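Local coordinates for cellulose-binding protein (Saccharophagus degradans, PDB 2YHG) that probably binds polysaccharide and may hydrolyse glycosidic bonds, here as the piece holding its nucleoside hydrolase-like and C-terminal domains, at residues A[133-138]-A[161-166]; A[155-160]-A[193-198]. One frame throughout, in Å; residues are numbered along the deposited sequence. Where two conformers were deposited one is given.

Interaction 1: A[133-138]-A[161-166]; sequences LIIAAV and VWKVQN
Ile135 reaches from helix 129-139 to helix 155-167 and is received there by Lys163 and Val164. The nearest alpha carbons, Ile135 CA and Val161 CA, are 7.7 Å apart, and the isoleucine side chain spans the gap. Its CG1 branch is anti to the carbonyl carbon (chi1 -63°), and the extended continuation of that branch carries CD1 over to the aliphatic part of Lys163.

The buried apolar part of the contact is formed by Ile135 and Val164, whose side chains run past each other in opposite directions with Ile135 CG1 at an ordinary 4.1 Å from Val164 CG2. Lys163 makes the partly exposed rim, yet the shortest approach is here: Ile135 CD1 lies 3.6 Å from Lys163 CD, and the two chains cross at about a right angle, so that the methyl meets the flank of the lysine. No hydrogen bond joins the segments. In one of its two conformers the extended lysine gives its methylenes to Ile135 while NZ reaches Asp127 in a salt bridge and Asn132 OD1 in a hydrogen bond, partners that hold its end in that conformer.

This is plain packing, away from the metal sites, between successive helices linked through strand 146-150 in the alpha/beta nucleoside hydrolase-like domain. Around it, Val164 also packs on Leu173 and Phe176 of helix 170-178, and Ile135 on Arg168, while Leu133, Ile134 and Ala137 touch Ile32 of strand 30-35, seating helix 129-139 against the parallel sheet.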
loop_
_atom_site.group_PDB
_atom_site.type_symbol
_atom_site.label_atom_id
_atom_site.label_comp_id
_atom_site.label_asym_id
_atom_site.label_seq_id
_atom_site.Cartn_x
_atom_site.Cartn_y
_atom_site.Cartn_z
ATOM N N LEU A 133 11.700 7.409 15.108
ATOM C CA LEU A 133 11.682 7.644 13.671
ATOM C C LEU A 133 10.272 8.001 13.211
ATOM O O LEU A 133 10.073 8.925 12.411
ATOM C CB LEU A 133 12.238 6.399 12.949
ATOM C CG LEU A 133 12.290 6.422 11.410
ATOM C CD1 LEU A 133 13.180 5.314 10.924
ATOM C CD2 LEU A 133 10.898 6.211 10.764
ATOM N N ILE A 134 9.258 7.296 13.713
ATOM C CA ILE A 134 7.903 7.594 13.388
ATOM C C ILE A 134 7.541 9.004 13.830
ATOM O O ILE A 134 6.899 9.755 13.092
ATOM C CB ILE A 134 6.939 6.523 13.947
ATOM C CG1 ILE A 134 7.173 5.197 13.264
ATOM C CG2 ILE A 134 5.499 6.968 13.830
ATOM C CD1 ILE A 134 6.529 4.020 13.963
ATOM N N ILE A 135 7.864 9.363 15.071
ATOM C CA ILE A 135 7.580 10.719 15.546
ATOM C C ILE A 135 8.186 11.767 14.597
ATOM O O ILE A 135 7.522 12.729 14.205
ATOM C CB ILE A 135 8.064 10.941 16.982
ATOM C CG1 ILE A 135 7.321 10.007 17.956
ATOM C CG2 ILE A 135 7.889 12.398 17.397
ATOM C CD1 ILE A 135 7.834 10.061 19.365
ATOM N N ALA A 136 9.452 11.568 14.257
ATOM C CA ALA A 136 10.133 12.547 13.422
ATOM C C ALA A 136 9.491 12.664 12.056
ATOM O O ALA A 136 9.369 13.758 11.488
ATOM C CB ALA A 136 11.601 12.210 13.294
ATOM N N ALA A 137 9.038 11.544 11.505
ATOM C CA ALA A 137 8.392 11.568 10.187
ATOM C C ALA A 137 7.068 12.294 10.240
ATOM O O ALA A 137 6.762 13.126 9.372
ATOM C CB ALA A 137 8.194 10.144 9.684
ATOM N N VAL A 138 6.256 12.021 11.244
ATOM C CA VAL A 138 4.969 12.685 11.372
ATOM C C VAL A 138 5.155 14.172 11.604
ATOM O O VAL A 138 4.396 14.987 11.076
ATOM C CB VAL A 138 4.114 12.041 12.460
ATOM C CG1 VAL A 138 2.816 12.830 12.661
ATOM C CG2 VAL A 138 3.818 10.564 12.104
ATOM N N VAL A 161 3.022 7.277 19.490
ATOM C CA VAL A 161 1.834 8.051 19.875
ATOM C C VAL A 161 1.784 8.258 21.394
ATOM O O VAL A 161 1.474 9.357 21.859
ATOM C CB VAL A 161 0.548 7.352 19.338
ATOM C CG1 VAL A 161 -0.697 8.007 19.926
ATOM C CG2 VAL A 161 0.520 7.341 17.837
ATOM N N TRP A 162 2.109 7.226 22.168
ATOM C CA TRP A 162 2.130 7.333 23.608
ATOM C C TRP A 162 3.087 8.436 24.049
ATOM O O TRP A 162 2.760 9.249 24.931
ATOM C CB TRP A 162 2.500 5.990 24.260
ATOM C CG TRP A 162 2.480 6.054 25.732
ATOM C CD1 TRP A 162 1.395 5.860 26.544
ATOM C CD2 TRP A 162 3.554 6.411 26.586
ATOM N NE1 TRP A 162 1.731 6.091 27.839
ATOM C CE2 TRP A 162 3.053 6.425 27.905
ATOM C CE3 TRP A 162 4.882 6.734 26.371
ATOM C CZ2 TRP A 162 3.828 6.780 29.001
ATOM C CZ3 TRP A 162 5.647 7.100 27.467
ATOM C CH2 TRP A 162 5.105 7.157 28.747
ATOM N N LYS A 163 4.264 8.471 23.454
ATOM C CA LYS A 163 5.242 9.475 23.842
ATOM C C LYS A 163 4.723 10.882 23.510
ATOM O O LYS A 163 4.866 11.802 24.319
ATOM C CB LYS A 163 6.588 9.225 23.156
ATOM C CG LYS A 163 7.616 10.356 23.421
ATOM C CD LYS A 163 8.940 10.020 22.798
ATOM C CE LYS A 163 9.984 11.050 23.100
ATOM N NZ LYS A 163 11.286 10.615 22.505
ATOM N N VAL A 164 4.143 11.069 22.337
ATOM C CA VAL A 164 3.570 12.359 21.971
ATOM C C VAL A 164 2.450 12.750 22.945
ATOM O O VAL A 164 2.427 13.892 23.461
ATOM C CB VAL A 164 3.084 12.323 20.507
ATOM C CG1 VAL A 164 2.273 13.554 20.157
ATOM C CG2 VAL A 164 4.253 12.179 19.572
ATOM N N GLN A 165 1.551 11.828 23.244
ATOM C CA GLN A 165 0.494 12.094 24.202
ATOM C C GLN A 165 1.046 12.477 25.567
ATOM O O GLN A 165 0.506 13.324 26.260
ATOM C CB GLN A 165 -0.404 10.891 24.295
ATOM C CG GLN A 165 -1.531 11.034 25.311
ATOM C CD GLN A 165 -2.316 9.748 25.422
ATOM O OE1 GLN A 165 -1.754 8.680 25.615
ATOM N NE2 GLN A 165 -3.611 9.855 25.242
ATOM N N ASN A 166 2.157 11.877 25.952
ATOM C CA ASN A 166 2.755 12.052 27.273
ATOM C C ASN A 166 3.540 13.343 27.407
ATOM O O ASN A 166 3.871 13.724 28.497
ATOM C CB ASN A 166 3.687 10.859 27.579
ATOM C CG ASN A 166 4.269 10.888 28.952
ATOM O OD1 ASN A 166 5.498 10.898 29.123
ATOM N ND2 ASN A 166 3.420 10.696 29.928
#

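Interaction 2: A[155-160]-A[193-198]; sequences NTIAQA and TWLAKN
Segments 155-160 and 193-198 run in broadly the same direction, their axes inclined at 44° and 9.9 Å apart at closest approach, with Ala158 and Leu195 nearest in register at 6.4 Å between CA atoms. Ala158 is touched by two large side chains, Leu195 and Trp194. Leu195 sits against its backbone as well as its methyl: Leu195 CD2 is 4.0 Å from Ala158 CA, and Leu195 CD1 is 3.9 Å from Ala158 N. The same CD1 methyl also meets Ile157 CG2 at 3.9 Å, where the two side chains cross at about a right angle; it thus fits between two consecutive residues of the other helix. Ile157 presents CG2 because that branch is anti to its backbone N, while CG1 lies beside that nitrogen (chi1 -52°).

Trp194 adds the benzo part of its indole. Its CE3 lies 4.0 Å from Ala158 CB, and Ala158 O approaches the same part of the ring obliquely. Over one face of the indole, toward the rim, lies Asn198 ND2, which donates to Trp194 O (3.0 Å, 161° at the hydrogen). That oxygen also accepts from Asn198 N, from the opposite face of the carbonyl plane. Phe199 meets the indole edge-to-face.

The helices pack side by side next to the parallel sheet, Ile157 lying on strand 146-150, its side chain about 9 Å from that of the calcium-site residue Trp151. With no hydrogen bond between them, the segments are held mainly by van der Waals contact between apolar groups.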
loop_
_atom_site.group_PDB
_atom_site.type_symbol
_atom_site.label_atom_id
_atom_site.label_comp_id
_atom_site.label_asym_id
_atom_site.label_seq_id
_atom_site.Cartn_x
_atom_site.Cartn_y
_atom_site.Cartn_z
ATOM N N ASN A 155 2.968 -2.067 18.080
ATOM C CA ASN A 155 3.415 -1.371 19.253
ATOM C C ASN A 155 4.505 -0.333 19.048
ATOM O O ASN A 155 4.678 0.516 19.931
ATOM C CB ASN A 155 3.726 -2.294 20.419
ATOM C CG ASN A 155 5.024 -3.071 20.288
ATOM O OD1 ASN A 155 5.650 -3.148 19.231
ATOM N ND2 ASN A 155 5.454 -3.640 21.396
ATOM N N THR A 156 5.255 -0.351 17.954
ATOM C CA THR A 156 6.222 0.728 17.714
ATOM C C THR A 156 5.500 2.015 17.373
ATOM O O THR A 156 5.918 3.117 17.758
ATOM C CB THR A 156 7.240 0.344 16.637
ATOM O OG1 THR A 156 7.859 -0.917 16.952
ATOM C CG2 THR A 156 8.322 1.377 16.524
ATOM N N ILE A 157 4.386 1.905 16.662
ATOM C CA ILE A 157 3.509 3.037 16.386
ATOM C C ILE A 157 2.879 3.500 17.714
ATOM O O ILE A 157 2.809 4.716 17.992
ATOM C CB ILE A 157 2.432 2.686 15.361
ATOM C CG1 ILE A 157 3.022 2.078 14.090
ATOM C CG2 ILE A 157 1.625 3.948 15.028
ATOM C CD1 ILE A 157 2.003 1.469 13.136
ATOM N N ALA A 158 2.410 2.554 18.523
ATOM C CA ALA A 158 1.800 2.914 19.813
ATOM C C ALA A 158 2.825 3.629 20.716
ATOM O O ALA A 158 2.441 4.583 21.387
ATOM C CB ALA A 158 1.222 1.702 20.492
ATOM N N GLN A 159 4.076 3.200 20.722
ATOM C CA GLN A 159 5.066 3.880 21.566
ATOM C C GLN A 159 5.246 5.335 21.085
ATOM O O GLN A 159 5.354 6.255 21.902
ATOM C CB GLN A 159 6.401 3.157 21.550
ATOM C CG GLN A 159 7.492 3.866 22.332
ATOM C CD GLN A 159 7.225 3.909 23.825
ATOM O OE1 GLN A 159 6.416 3.153 24.340
ATOM N NE2 GLN A 159 7.905 4.823 24.554
ATOM N N ALA A 160 5.286 5.543 19.775
ATOM C CA ALA A 160 5.410 6.898 19.212
ATOM C C ALA A 160 4.241 7.765 19.688
ATOM O O ALA A 160 4.426 8.883 20.177
ATOM C CB ALA A 160 5.433 6.818 17.703
ATOM N N THR A 193 -4.958 -2.257 18.807
ATOM C CA THR A 193 -6.296 -2.080 19.380
ATOM C C THR A 193 -6.318 -0.884 20.334
ATOM O O THR A 193 -7.263 -0.084 20.302
ATOM C CB THR A 193 -6.768 -3.362 20.063
ATOM O OG1 THR A 193 -6.383 -4.471 19.229
ATOM C CG2 THR A 193 -8.246 -3.309 20.258
ATOM N N TRP A 194 -5.278 -0.747 21.151
ATOM C CA TRP A 194 -5.152 0.403 22.034
ATOM C C TRP A 194 -5.194 1.711 21.230
ATOM O O TRP A 194 -5.874 2.673 21.608
ATOM C CB TRP A 194 -3.866 0.303 22.836
ATOM C CG TRP A 194 -3.629 1.451 23.759
ATOM C CD1 TRP A 194 -4.071 1.588 25.053
ATOM C CD2 TRP A 194 -2.831 2.592 23.488
ATOM N NE1 TRP A 194 -3.638 2.773 25.586
ATOM C CE2 TRP A 194 -2.866 3.412 24.650
ATOM C CE3 TRP A 194 -2.011 2.969 22.429
ATOM C CZ2 TRP A 194 -2.166 4.610 24.735
ATOM C CZ3 TRP A 194 -1.276 4.144 22.536
ATOM C CH2 TRP A 194 -1.371 4.960 23.677
ATOM N N LEU A 195 -4.501 1.729 20.080
ATOM C CA LEU A 195 -4.541 2.908 19.227
ATOM C C LEU A 195 -5.929 3.213 18.714
ATOM O O LEU A 195 -6.397 4.366 18.769
ATOM C CB LEU A 195 -3.594 2.750 18.027
ATOM C CG LEU A 195 -2.096 2.917 18.311
ATOM C CD1 LEU A 195 -1.269 2.394 17.155
ATOM C CD2 LEU A 195 -1.770 4.376 18.593
ATOM N N ALA A 196 -6.613 2.213 18.167
ATOM C CA ALA A 196 -7.937 2.436 17.575
ATOM C C ALA A 196 -8.936 2.896 18.630
ATOM O O ALA A 196 -9.780 3.739 18.346
ATOM C CB ALA A 196 -8.411 1.169 16.888
ATOM N N LYS A 197 -8.836 2.346 19.831
ATOM C CA LYS A 197 -9.743 2.713 20.913
ATOM C C LYS A 197 -9.458 4.128 21.404
ATOM O O LYS A 197 -10.396 4.900 21.680
ATOM C CB LYS A 197 -9.587 1.700 22.057
ATOM C CG LYS A 197 -10.366 2.013 23.326
ATOM C CD LYS A 197 -11.849 2.117 23.086
ATOM C CE LYS A 197 -12.620 2.041 24.402
ATOM N NZ LYS A 197 -14.064 2.131 24.167
ATOM N N ASN A 198 -8.189 4.437 21.641
ATOM C CA ASN A 198 -7.856 5.683 22.305
ATOM C C ASN A 198 -7.803 6.871 21.372
ATOM O O ASN A 198 -7.877 8.020 21.834
ATOM C CB ASN A 198 -6.539 5.538 23.064
ATOM C CG ASN A 198 -6.727 4.779 24.366
ATOM O OD1 ASN A 198 -7.056 5.404 25.356
ATOM N ND2 ASN A 198 -6.590 3.482 24.360
#

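In the fold
Helix 129-139 comes first and leads through strand 146-150 into helix 155-167, so interaction 1 closes a helix-strand-helix loop. Interaction 2 starts from the first turns of that second helix and closes a longer loop, through helix 170-178 and strand 180-185, at helix 190-198. The loops cross, since the segments alternate along the chain: 133-138, 155-160, 161-166, 193-198. The contacts, with centres 11 Å apart, touch at several places, among them Ile135 CD1 with Ala160 O and Val161 CG2 with Leu195 CD2. Beside the parallel sheet of the nucleoside hydrolase-like domain, the shared helix 155-167 is joined to helix 129-139 by one contact and to helix 190-198 by the other.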